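Local atomic coordinates of SidF, inhibitor of growth family, member 3 (Legionella pneumophila subsp. pneumophila, PDB entry 4FYE), a protein that acts as a phosphoinositide phosphatase, probably removing the 3-phosphate from phosphatidylinositol phosphates at a cysteine-based active site. Residues 237-245 and 293-301; 266-276 and 641-649. The protein carries 1 engineered substitution. All coordinates share one frame; numbering follows the deposited sequence.

Contact 1 (237-245 and 293-301)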
ATOM      1  N   SER A 237     -12.314  22.307  11.735  1.00130.71           N
ATOM      2  CA  SER A 237     -12.686  21.049  12.394  1.00143.56           C
ATOM      3  C   SER A 237     -12.711  19.870  11.394  1.00147.76           C
ATOM      4  O   SER A 237     -11.977  18.882  11.561  1.00135.23           O
ATOM      5  CB  SER A 237     -14.035  21.201  13.126  1.00145.61           C
ATOM      6  OG  SER A 237     -14.201  20.234  14.155  1.00138.66           O
ATOM      7  N   ASP A 238     -13.535  20.003  10.350  1.00146.62           N
ATOM      8  CA  ASP A 238     -13.729  18.959   9.324  1.00135.68           C
ATOM      9  C   ASP A 238     -12.711  19.019   8.154  1.00131.59           C
ATOM     10  O   ASP A 238     -11.803  19.869   8.145  1.00124.82           O
ATOM     11  CB  ASP A 238     -15.184  19.020   8.802  1.00129.37           C
ATOM     12  CG  ASP A 238     -15.485  20.283   7.954  1.00125.05           C
ATOM     13  OD1 ASP A 238     -14.807  21.333   8.089  1.00119.34           O
ATOM     14  OD2 ASP A 238     -16.430  20.213   7.141  1.00111.40           O
ATOM     15  N   LEU A 239     -12.867  18.123   7.177  1.00118.63           N
ATOM     16  CA  LEU A 239     -12.081  18.160   5.918  1.00108.98           C
ATOM     17  C   LEU A 239     -10.606  18.558   6.073  1.00 97.46           C
ATOM     18  O   LEU A 239     -10.179  19.595   5.572  1.00 96.86           O
ATOM     19  CB  LEU A 239     -12.759  19.035   4.840  1.00100.97           C
ATOM     20  CG  LEU A 239     -13.791  18.330   3.958  1.00 98.43           C
ATOM     21  CD1 LEU A 239     -15.131  18.285   4.663  1.00106.43           C
ATOM     22  CD2 LEU A 239     -13.955  18.984   2.596  1.00 89.85           C
ATOM     23  N   VAL A 240      -9.847  17.719   6.771  1.00 91.14           N
ATOM     24  CA  VAL A 240      -8.401  17.828   6.805  1.00 88.36           C
ATOM     25  C   VAL A 240      -7.820  17.400   5.447  1.00 86.47           C
ATOM     26  O   VAL A 240      -8.403  16.566   4.720  1.00 78.60           O
ATOM     27  CB  VAL A 240      -7.789  16.953   7.920  1.00 93.18           C
ATOM     28  CG1 VAL A 240      -6.490  17.583   8.428  1.00 87.46           C
ATOM     29  CG2 VAL A 240      -8.790  16.754   9.065  1.00 90.66           C
ATOM     30  N   LEU A 241      -6.685  17.994   5.102  1.00 78.72           N
ATOM     31  CA  LEU A 241      -5.980  17.599   3.894  1.00 73.98           C
ATOM     32  C   LEU A 241      -4.829  16.673   4.200  1.00 72.80           C
ATOM     33  O   LEU A 241      -4.335  16.619   5.346  1.00 66.07           O
ATOM     34  CB  LEU A 241      -5.411  18.813   3.187  1.00 69.68           C
ATOM     35  CG  LEU A 241      -6.395  19.913   2.838  1.00 73.34           C
ATOM     36  CD1 LEU A 241      -5.613  21.021   2.133  1.00 72.43           C
ATOM     37  CD2 LEU A 241      -7.507  19.375   1.951  1.00 65.76           C
ATOM     38  N   GLY A 242      -4.386  15.968   3.154  1.00 69.55           N
ATOM     39  CA  GLY A 242      -3.271  15.062   3.278  1.00 72.53           C
ATOM     40  C   GLY A 242      -3.663  13.605   3.268  1.00 75.06           C
ATOM     41  O   GLY A 242      -4.753  13.224   3.715  1.00 75.00           O
ATOM     42  N   ASN A 243      -2.764  12.803   2.708  1.00 68.30           N
ATOM     43  CA  ASN A 243      -2.835  11.343   2.783  1.00 80.49           C
ATOM     44  C   ASN A 243      -2.412  10.741   4.144  1.00 79.31           C
ATOM     45  O   ASN A 243      -1.724  11.367   4.970  1.00 73.99           O
ATOM     46  CB  ASN A 243      -1.978  10.734   1.663  1.00 76.22           C
ATOM     47  CG  ASN A 243      -2.665  10.815   0.325  1.00 75.12           C
ATOM     48  OD1 ASN A 243      -3.819  10.408   0.207  1.00 75.78           O
ATOM     49  ND2 ASN A 243      -1.977  11.366  -0.689  1.00 71.23           N
ATOM     50  N   SER A 244      -2.824   9.516   4.389  1.00 77.69           N
ATOM     51  CA  SER A 244      -2.267   8.852   5.549  1.00 92.20           C
ATOM     52  C   SER A 244      -2.232   7.358   5.352  1.00 84.15           C
ATOM     53  O   SER A 244      -2.814   6.800   4.389  1.00 71.85           O
ATOM     54  CB  SER A 244      -2.898   9.296   6.915  1.00 98.09           C
ATOM     55  OG  SER A 244      -4.296   9.020   7.010  1.00 87.91           O
ATOM     56  N   SER A 245      -1.496   6.752   6.277  1.00 88.97           N
ATOM     57  CA  SER A 245      -1.106   5.360   6.211  1.00 94.16           C
ATOM     58  C   SER A 245      -0.305   5.071   4.903  1.00 84.78           C
ATOM     59  O   SER A 245      -0.372   3.946   4.388  1.00 95.54           O
ATOM     60  CB  SER A 245      -2.353   4.455   6.434  1.00 93.33           C
ATOM     61  OG  SER A 245      -2.262   3.177   5.806  1.00113.53           O
ATOM     62  N   VAL A 293     -10.803  17.432  -2.583  1.00 66.28           N
ATOM     63  CA  VAL A 293      -9.737  17.017  -1.698  1.00 63.37           C
ATOM     64  C   VAL A 293      -9.105  15.773  -2.277  1.00 61.57           C
ATOM     65  O   VAL A 293      -7.907  15.578  -2.174  1.00 63.68           O
ATOM     66  CB  VAL A 293     -10.276  16.686  -0.324  1.00 62.06           C
ATOM     67  CG1 VAL A 293      -9.265  15.918   0.483  1.00 54.09           C
ATOM     68  CG2 VAL A 293     -10.673  17.974   0.366  1.00 65.15           C
ATOM     69  N   THR A 294      -9.899  14.941  -2.923  1.00 57.73           N
ATOM     70  CA  THR A 294      -9.304  13.746  -3.371  1.00 54.26           C
ATOM     71  C   THR A 294      -8.372  14.043  -4.520  1.00 56.69           C
ATOM     72  O   THR A 294      -7.310  13.392  -4.632  1.00 51.08           O
ATOM     73  CB  THR A 294     -10.257  12.500  -3.519  1.00 61.35           C
ATOM     74  OG1 THR A 294     -10.261  11.984  -4.852  1.00 66.53           O
ATOM     75  CG2 THR A 294     -11.681  12.693  -2.964  1.00 52.82           C
ATOM     76  N   LEU A 295      -8.724  15.063  -5.330  1.00 53.33           N
ATOM     77  CA  LEU A 295      -7.847  15.575  -6.367  1.00 50.81           C
ATOM     78  C   LEU A 295      -6.575  16.219  -5.747  1.00 53.27           C
ATOM     79  O   LEU A 295      -5.443  15.920  -6.123  1.00 56.75           O
ATOM     80  CB  LEU A 295      -8.570  16.631  -7.152  1.00 56.23           C
ATOM     81  CG  LEU A 295      -8.444  16.848  -8.652  1.00 54.76           C
ATOM     82  CD1 LEU A 295      -8.191  18.326  -8.859  1.00 54.89           C
ATOM     83  CD2 LEU A 295      -7.371  16.039  -9.328  1.00 51.59           C
ATOM     84  N   ILE A 296      -6.762  17.090  -4.782  1.00 52.18           N
ATOM     85  CA  ILE A 296      -5.676  17.624  -4.013  1.00 54.84           C
ATOM     86  C   ILE A 296      -4.701  16.507  -3.501  1.00 58.18           C
ATOM     87  O   ILE A 296      -3.478  16.523  -3.813  1.00 59.65           O
ATOM     88  CB  ILE A 296      -6.259  18.531  -2.923  1.00 57.43           C
ATOM     89  CG1 ILE A 296      -6.684  19.868  -3.575  1.00 59.37           C
ATOM     90  CG2 ILE A 296      -5.261  18.736  -1.802  1.00 59.31           C
ATOM     91  CD1 ILE A 296      -7.576  20.745  -2.716  1.00 59.77           C
ATOM     92  N   ASN A 297      -5.231  15.528  -2.771  1.00 54.97           N
ATOM     93  CA  ASN A 297      -4.457  14.363  -2.386  1.00 48.97           C
ATOM     94  C   ASN A 297      -3.919  13.565  -3.551  1.00 52.51           C
ATOM     95  O   ASN A 297      -2.795  13.068  -3.463  1.00 51.33           O
ATOM     96  CB  ASN A 297      -5.304  13.480  -1.552  1.00 49.48           C
ATOM     97  CG  ASN A 297      -5.614  14.093  -0.227  1.00 52.07           C
ATOM     98  OD1 ASN A 297      -5.028  15.131   0.176  1.00 51.39           O
ATOM     99  ND2 ASN A 297      -6.529  13.445   0.494  1.00 50.19           N
ATOM    100  N   GLN A 298      -4.673  13.455  -4.655  1.00 50.76           N
ATOM    101  CA  GLN A 298      -4.080  12.874  -5.860  1.00 48.17           C
ATOM    102  C   GLN A 298      -2.777  13.605  -6.285  1.00 47.32           C
ATOM    103  O   GLN A 298      -1.827  12.952  -6.687  1.00 46.49           O
ATOM    104  CB  GLN A 298      -5.042  12.847  -7.039  1.00 49.54           C
ATOM    105  CG  GLN A 298      -4.496  11.967  -8.156  1.00 50.62           C
ATOM    106  CD  GLN A 298      -4.174  10.554  -7.693  1.00 51.51           C
ATOM    107  OE1 GLN A 298      -4.883  10.005  -6.857  1.00 52.81           O
ATOM    108  NE2 GLN A 298      -3.141   9.937  -8.284  1.00 51.62           N
ATOM    109  N   GLU A 299      -2.707  14.935  -6.205  1.00 47.92           N
ATOM    110  CA  GLU A 299      -1.440  15.549  -6.540  1.00 50.92           C
ATOM    111  C   GLU A 299      -0.307  15.199  -5.577  1.00 49.63           C
ATOM    112  O   GLU A 299       0.813  14.927  -6.033  1.00 52.57           O
ATOM    113  CB  GLU A 299      -1.495  17.023  -7.042  1.00 58.13           C
ATOM    114  CG  GLU A 299      -1.845  18.117  -6.033  1.00 68.52           C
ATOM    115  CD  GLU A 299      -1.551  19.550  -6.536  1.00 69.46           C
ATOM    116  OE1 GLU A 299      -1.269  20.427  -5.696  1.00 85.43           O
ATOM    117  OE2 GLU A 299      -1.595  19.853  -7.745  1.00 70.82           O
ATOM    118  N   GLU A 300      -0.609  15.025  -4.293  1.00 47.87           N
ATOM    119  CA  GLU A 300       0.408  14.600  -3.340  1.00 46.13           C
ATOM    120  C   GLU A 300       0.935  13.239  -3.716  1.00 48.64           C
ATOM    121  O   GLU A 300       2.132  12.993  -3.704  1.00 51.68           O
ATOM    122  CB  GLU A 300      -0.126  14.600  -1.921  1.00 46.84           C
ATOM    123  CG  GLU A 300       0.914  14.311  -0.811  1.00 49.42           C
ATOM    124  CD  GLU A 300       0.304  13.834   0.531  1.00 60.12           C
ATOM    125  OE1 GLU A 300       1.027  13.178   1.336  1.00 75.99           O
ATOM    126  OE2 GLU A 300      -0.904  14.068   0.806  1.00 55.88           O
ATOM    127  N   VAL A 301       0.034  12.348  -4.094  1.00 47.78           N
ATOM    128  CA  VAL A 301       0.444  11.052  -4.603  1.00 43.80           C
ATOM    129  C   VAL A 301       1.407  11.176  -5.797  1.00 42.82           C
ATOM    130  O   VAL A 301       2.294  10.347  -5.934  1.00 46.14           O
ATOM    131  CB  VAL A 301      -0.800  10.181  -4.985  1.00 41.95           C
ATOM    132  CG1 VAL A 301      -0.453   8.936  -5.842  1.00 38.84           C
ATOM    133  CG2 VAL A 301      -1.541   9.818  -3.738  1.00 42.55           C
TER

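Contact 2 (266-276 and 641-649). Engineered in segment 641-649: S646 (natural residue Cys). With PO4 (phosphate ion), chain B.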
ATOM      1  N   SER A 266       7.341  -1.087  -3.519  1.00 36.73           N
ATOM      2  CA  SER A 266       6.052  -0.557  -3.889  1.00 34.33           C
ATOM      3  C   SER A 266       5.496   0.211  -2.718  1.00 38.10           C
ATOM      4  O   SER A 266       6.253   0.558  -1.771  1.00 34.33           O
ATOM      5  CB  SER A 266       5.103  -1.672  -4.327  1.00 37.72           C
ATOM      6  OG  SER A 266       4.618  -2.482  -3.264  1.00 41.36           O
ATOM      7  N   PHE A 267       4.193   0.492  -2.758  1.00 38.60           N
ATOM      8  CA  PHE A 267       3.593   1.294  -1.700  1.00 39.18           C
ATOM      9  C   PHE A 267       2.542   0.537  -0.935  1.00 39.81           C
ATOM     10  O   PHE A 267       1.672  -0.152  -1.503  1.00 44.59           O
ATOM     11  CB  PHE A 267       2.949   2.594  -2.260  1.00 40.15           C
ATOM     12  CG  PHE A 267       3.934   3.660  -2.614  1.00 41.56           C
ATOM     13  CD1 PHE A 267       4.615   4.369  -1.602  1.00 39.13           C
ATOM     14  CD2 PHE A 267       4.188   3.978  -3.967  1.00 39.73           C
ATOM     15  CE1 PHE A 267       5.549   5.351  -1.905  1.00 37.41           C
ATOM     16  CE2 PHE A 267       5.107   4.978  -4.293  1.00 39.52           C
ATOM     17  CZ  PHE A 267       5.829   5.633  -3.263  1.00 42.54           C
ATOM     18  N   SER A 268       2.570   0.699   0.372  1.00 40.48           N
ATOM     19  CA  SER A 268       1.404   0.301   1.141  1.00 39.17           C
ATOM     20  C   SER A 268       0.610   1.565   1.358  1.00 38.78           C
ATOM     21  O   SER A 268       1.123   2.561   1.926  1.00 37.95           O
ATOM     22  CB  SER A 268       1.802  -0.350   2.477  1.00 41.97           C
ATOM     23  OG  SER A 268       0.824  -0.161   3.474  1.00 54.29           O
ATOM     24  N   GLY A 269      -0.635   1.554   0.917  1.00 41.41           N
ATOM     25  CA  GLY A 269      -1.423   2.762   0.869  1.00 43.03           C
ATOM     26  C   GLY A 269      -1.209   3.452  -0.457  1.00 46.96           C
ATOM     27  O   GLY A 269      -0.632   2.888  -1.365  1.00 49.14           O
ATOM     28  N   PRO A 270      -1.711   4.664  -0.586  1.00 43.40           N
ATOM     29  CA  PRO A 270      -2.378   5.351   0.507  1.00 51.31           C
ATOM     30  C   PRO A 270      -3.741   4.753   0.776  1.00 62.93           C
ATOM     31  O   PRO A 270      -4.301   4.053  -0.056  1.00 60.37           O
ATOM     32  CB  PRO A 270      -2.530   6.763  -0.030  1.00 54.66           C
ATOM     33  CG  PRO A 270      -2.686   6.573  -1.489  1.00 50.05           C
ATOM     34  CD  PRO A 270      -1.927   5.339  -1.870  1.00 44.81           C
ATOM     35  N   GLY A 271      -4.279   5.057   1.943  1.00 68.38           N
ATOM     36  CA  GLY A 271      -5.574   4.551   2.329  1.00 72.62           C
ATOM     37  C   GLY A 271      -6.476   5.470   1.558  1.00 73.78           C
ATOM     38  O   GLY A 271      -6.031   6.048   0.581  1.00 74.54           O
ATOM     39  N   ALA A 272      -7.737   5.588   1.926  1.00 76.52           N
ATOM     40  CA  ALA A 272      -8.606   6.403   1.109  1.00 74.47           C
ATOM     41  C   ALA A 272      -7.981   7.785   0.996  1.00 76.63           C
ATOM     42  O   ALA A 272      -7.481   8.349   1.967  1.00 79.12           O
ATOM     43  CB  ALA A 272      -9.986   6.488   1.724  1.00 82.11           C
ATOM     44  N   ARG A 273      -8.008   8.311  -0.220  1.00 78.59           N
ATOM     45  CA  ARG A 273      -7.379   9.572  -0.558  1.00 68.60           C
ATOM     46  C   ARG A 273      -8.349  10.643  -0.188  1.00 65.50           C
ATOM     47  O   ARG A 273      -8.103  11.823  -0.382  1.00 60.85           O
ATOM     48  CB  ARG A 273      -7.150   9.655  -2.055  1.00 71.65           C
ATOM     49  CG  ARG A 273      -5.853   9.047  -2.525  1.00 63.12           C
ATOM     50  CD  ARG A 273      -6.017   8.485  -3.913  1.00 55.81           C
ATOM     51  NE  ARG A 273      -5.540   7.121  -3.968  1.00 50.75           N
ATOM     52  CZ  ARG A 273      -4.624   6.696  -4.818  1.00 56.42           C
ATOM     53  NH1 ARG A 273      -4.094   7.533  -5.687  1.00 55.07           N
ATOM     54  NH2 ARG A 273      -4.241   5.436  -4.797  1.00 49.14           N
ATOM     55  N   MET A 274      -9.492  10.211   0.305  1.00 67.33           N
ATOM     56  CA  MET A 274     -10.544  11.103   0.541  1.00 66.41           C
ATOM     57  C   MET A 274     -10.930  10.969   1.947  1.00 67.63           C
ATOM     58  O   MET A 274     -10.889   9.884   2.492  1.00 68.90           O
ATOM     59  CB  MET A 274     -11.679  10.741  -0.339  1.00 70.00           C
ATOM     60  CG  MET A 274     -12.054   9.311  -0.214  1.00 64.40           C
ATOM     61  SD  MET A 274     -13.792   9.349  -0.666  1.00 73.32           S
ATOM     62  CE  MET A 274     -13.514   9.133  -2.416  1.00 74.23           C
ATOM     63  N   PRO A 275     -11.305  12.091   2.555  1.00 73.81           N
ATOM     64  CA  PRO A 275     -11.737  12.016   3.932  1.00 76.91           C
ATOM     65  C   PRO A 275     -13.158  11.429   4.006  1.00 83.20           C
ATOM     66  O   PRO A 275     -14.173  12.136   3.966  1.00 85.05           O
ATOM     67  CB  PRO A 275     -11.656  13.472   4.406  1.00 76.97           C
ATOM     68  CG  PRO A 275     -11.464  14.322   3.171  1.00 69.77           C
ATOM     69  CD  PRO A 275     -11.498  13.433   1.970  1.00 65.26           C
ATOM     70  N   TYR A 276     -13.182  10.115   4.070  1.00 91.32           N
ATOM     71  CA  TYR A 276     -14.364   9.292   4.305  1.00109.90           C
ATOM     72  C   TYR A 276     -15.422   9.807   5.308  1.00108.97           C
ATOM     73  O   TYR A 276     -16.602   9.899   4.973  1.00108.76           O
ATOM     74  CB  TYR A 276     -13.901   7.890   4.754  1.00124.08           C
ATOM     75  CG  TYR A 276     -12.755   7.810   5.801  1.00132.94           C
ATOM     76  CD1 TYR A 276     -12.195   8.960   6.417  1.00138.84           C
ATOM     77  CD2 TYR A 276     -12.254   6.566   6.185  1.00126.78           C
ATOM     78  CE1 TYR A 276     -11.167   8.851   7.353  1.00131.93           C
ATOM     79  CE2 TYR A 276     -11.233   6.446   7.114  1.00133.66           C
ATOM     80  CZ  TYR A 276     -10.697   7.579   7.695  1.00134.23           C
ATOM     81  OH  TYR A 276      -9.694   7.402   8.611  1.00133.06           O
ATOM     82  N   ALA A 641       4.747   2.310 -10.174  1.00 43.07           N
ATOM     83  CA  ALA A 641       4.638   2.407  -8.758  1.00 42.11           C
ATOM     84  C   ALA A 641       3.287   1.751  -8.323  1.00 41.46           C
ATOM     85  O   ALA A 641       2.235   2.293  -8.643  1.00 47.07           O
ATOM     86  CB  ALA A 641       4.661   3.860  -8.362  1.00 36.43           C
ATOM     87  N   ASN A 642       3.293   0.594  -7.648  1.00 41.68           N
ATOM     88  CA  ASN A 642       2.016  -0.039  -7.230  1.00 41.81           C
ATOM     89  C   ASN A 642       1.487   0.468  -5.845  1.00 40.66           C
ATOM     90  O   ASN A 642       2.130   0.249  -4.789  1.00 40.78           O
ATOM     91  CB  ASN A 642       2.121  -1.581  -7.306  1.00 43.53           C
ATOM     92  CG  ASN A 642       0.967  -2.299  -6.575  1.00 46.00           C
ATOM     93  OD1 ASN A 642       1.191  -2.928  -5.531  1.00 48.41           O
ATOM     94  ND2 ASN A 642      -0.262  -2.145  -7.061  1.00 42.85           N
ATOM     95  N   THR A 643       0.369   1.199  -5.870  1.00 39.71           N
ATOM     96  CA  THR A 643      -0.377   1.630  -4.646  1.00 36.66           C
ATOM     97  C   THR A 643      -1.580   0.659  -4.429  1.00 40.42           C
ATOM     98  O   THR A 643      -2.117   0.098  -5.381  1.00 40.66           O
ATOM     99  CB  THR A 643      -0.953   3.055  -4.807  1.00 36.80           C
ATOM    100  OG1 THR A 643      -1.801   3.096  -5.998  1.00 38.41           O
ATOM    101  CG2 THR A 643       0.192   4.108  -5.038  1.00 37.14           C
ATOM    102  N   LYS A 644      -2.021   0.503  -3.181  1.00 40.18           N
ATOM    103  CA  LYS A 644      -2.946  -0.529  -2.790  1.00 46.23           C
ATOM    104  C   LYS A 644      -3.574  -0.199  -1.427  1.00 48.56           C
ATOM    105  O   LYS A 644      -2.967   0.462  -0.555  1.00 43.65           O
ATOM    106  CB  LYS A 644      -2.322  -1.947  -2.789  1.00 41.45           C
ATOM    107  CG  LYS A 644      -1.000  -2.013  -2.127  1.00 35.54           C
ATOM    108  CD  LYS A 644      -0.356  -3.370  -2.427  1.00 41.36           C
ATOM    109  CE  LYS A 644       1.136  -3.376  -2.116  1.00 39.93           C
ATOM    110  NZ  LYS A 644       1.792  -2.449  -3.102  1.00 40.76           N
ATOM    111  N   GLY A 645      -4.827  -0.640  -1.283  1.00 53.07           N
ATOM    112  CA  GLY A 645      -5.718   0.082  -0.413  1.00 61.07           C
ATOM    113  C   GLY A 645      -7.182  -0.364  -0.307  1.00 71.03           C
ATOM    114  O   GLY A 645      -7.871  -0.962  -1.219  1.00 42.37           O
ATOM    115  N   SER A 646      -7.653   0.035   0.858  1.00 69.51           N
ATOM    116  CA  SER A 646      -8.916  -0.328   1.383  1.00 62.53           C
ATOM    117  C   SER A 646      -9.170   1.020   2.069  1.00 67.58           C
ATOM    118  O   SER A 646      -8.447   1.985   1.756  1.00 59.60           O
ATOM    119  CB  SER A 646      -8.709  -1.537   2.324  1.00 54.29           C
ATOM    120  OG  SER A 646      -7.587  -1.465   3.288  1.00 43.39           O
ATOM    121  N   LYS A 647     -10.148   1.101   2.981  1.00 76.81           N
ATOM    122  CA  LYS A 647     -10.536   2.405   3.564  1.00 79.51           C
ATOM    123  C   LYS A 647      -9.380   2.998   4.361  1.00 72.44           C
ATOM    124  O   LYS A 647      -8.821   3.997   3.944  1.00 67.17           O
ATOM    125  CB  LYS A 647     -11.849   2.337   4.381  1.00 83.10           C
ATOM    126  CG  LYS A 647     -12.347   3.697   4.856  1.00 83.20           C
ATOM    127  CD  LYS A 647     -13.803   3.667   5.297  1.00 94.51           C
ATOM    128  CE  LYS A 647     -14.522   4.916   4.755  1.00 96.64           C
ATOM    129  NZ  LYS A 647     -15.734   5.414   5.482  1.00 83.77           N
ATOM    130  N   SER A 648      -9.019   2.356   5.467  1.00 66.53           N
ATOM    131  CA  SER A 648      -7.865   2.789   6.276  1.00 74.05           C
ATOM    132  C   SER A 648      -6.509   2.087   5.936  1.00 66.84           C
ATOM    133  O   SER A 648      -5.464   2.476   6.446  1.00 66.84           O
ATOM    134  CB  SER A 648      -8.195   2.543   7.756  1.00 67.41           C
ATOM    135  OG  SER A 648      -8.299   1.129   7.993  1.00 64.63           O
ATOM    136  N   ASN A 649      -6.602   0.996   5.191  1.00 70.11           N
ATOM    137  CA  ASN A 649      -5.452   0.215   4.771  1.00 68.44           C
ATOM    138  C   ASN A 649      -4.911  -0.684   5.866  1.00 68.80           C
ATOM    139  O   ASN A 649      -3.914  -1.356   5.685  1.00 72.80           O
ATOM    140  CB  ASN A 649      -4.338   1.101   4.236  1.00 65.26           C
ATOM    141  CG  ASN A 649      -3.399   0.342   3.335  1.00 72.12           C
ATOM    142  OD1 ASN A 649      -3.833  -0.353   2.425  1.00 80.88           O
ATOM    143  ND2 ASN A 649      -2.108   0.450   3.597  1.00 68.40           N
TER
HETATM  144  P   PO4 B 801     -10.023  -2.010   5.520  1.00 62.81           P
HETATM  145  O1  PO4 B 801     -10.191  -3.403   4.902  1.00 58.13           O
HETATM  146  O2  PO4 B 801     -10.763  -0.965   4.693  1.00 83.68           O
HETATM  147  O3  PO4 B 801     -10.568  -1.858   6.948  1.00 66.41           O
HETATM  148  O4  PO4 B 801      -8.526  -1.648   5.558  1.00 78.06           O

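Contact 1 (237-245 and 293-301)
L239 brings the first apolar touch of this loop to helix 284-311: its CD2 lies 4.1 Å from CG2 of V293. V240 turns its side chain away, and its carbonyl O lies loosely beside CG1 of V293. L241 is the buried one. With CG anti to the carbonyl carbon (chi1 -55°), its CD2 reaches the same V293 CG2 at 3.8 Å and also borders I296, so two leucines of the loop share one valine of the helix.

At G242 the contact turns polar. The backbone N donates to N297 OD1 over 3.2 Å, a bent bond with the donor tilted 23° from the carbonyl plane. At the other end of that amide, N297 ND2 faces the carbonyl of R273, in a pairing modelled implausibly short but consistent with this orientation of the amide.

One residue on, N243 N makes the straightest bond of the contact, 2.9 Å to E300 OE2, on the syn lone pair of the carboxylate. Q214 also donates to that oxygen, so two donors grip it. E300 gets there with CG anti to its backbone N (chi1 -174°) and the chain extended. The side chain of N243 runs past N297 in the opposite direction; its ND2 gives a weak bond of 3.4 Å to the carbonyl O of N297 and lies beside V301 CG2.

V293, N297 and E300, about one turn apart on a single flank of the helix, meet in order the leucines, the G242 N-H and the N243 N-H. Helix side chains thus accept from two successive N-H groups of an irregular loop, joining the segment that leads into strand 247-254 to helix 284-311 of the phosphatase domain.

Contact 2 (266-276 and 641-649)
K644 NZ is gripped by S266 OG and by the carbonyl O of F267, each at 2.8 Å; N642 OD1 of its own strand is modelled implausibly close to it, so that bond is doubtful in detail. The F267 carbonyl takes it from above its plane. A bend at the last torsion (chi4 -67°) folds the ammonium back over the neighbouring strand. S266 OG has a second partner in H264.

Strands 260-268 and 641-645 run nearly parallel, 15° apart, with F267 N bonded to N642 O at 2.9 Å. They are outermost strands of two different sheets, so the contact joins those sheets edge to edge. Just past F267 and S268, G269 pairs once with K644, antiparallel and hydrogen-bonded, through two weak bonds.

Beyond lies the CX5R P-loop of a cysteine phosphatase, from residue 646 to R652. S646, an engineered serine in place of the natural cysteine, sits next to a bound phosphate, to which K647 N donates at 2.8 Å. On the loop's other side, A272 N donates to K647 O at 2.8 Å, nearly straight (166°).

T643 OG1, bonded to E356, lies at the in-plane edge of the R273 guanidinium; P270 CG rests over one face. R273 NH1 bonds Q298 OE1, and NH2 forms a salt bridge with E356.

Contacts 1 and 2 lie with their centres about 11 Å apart, and their segments alternate along the chain: 237-245, 266-276, 293-301, then 641-649 much later. Strand 247-254 and strand 260-268 of the six-stranded sheet follow the first loop, and helix 284-311 follows the second segment. The two contacts meet directly where R273 NH1 bonds Q298 OE1 of that helix and M274 packs on T294. S245 OG makes a weak bond to S648 O. The P-loop comes from sequence some 365 residues further on and is backed by the loop after strand 260-268, which helix 284-311 in turn contacts.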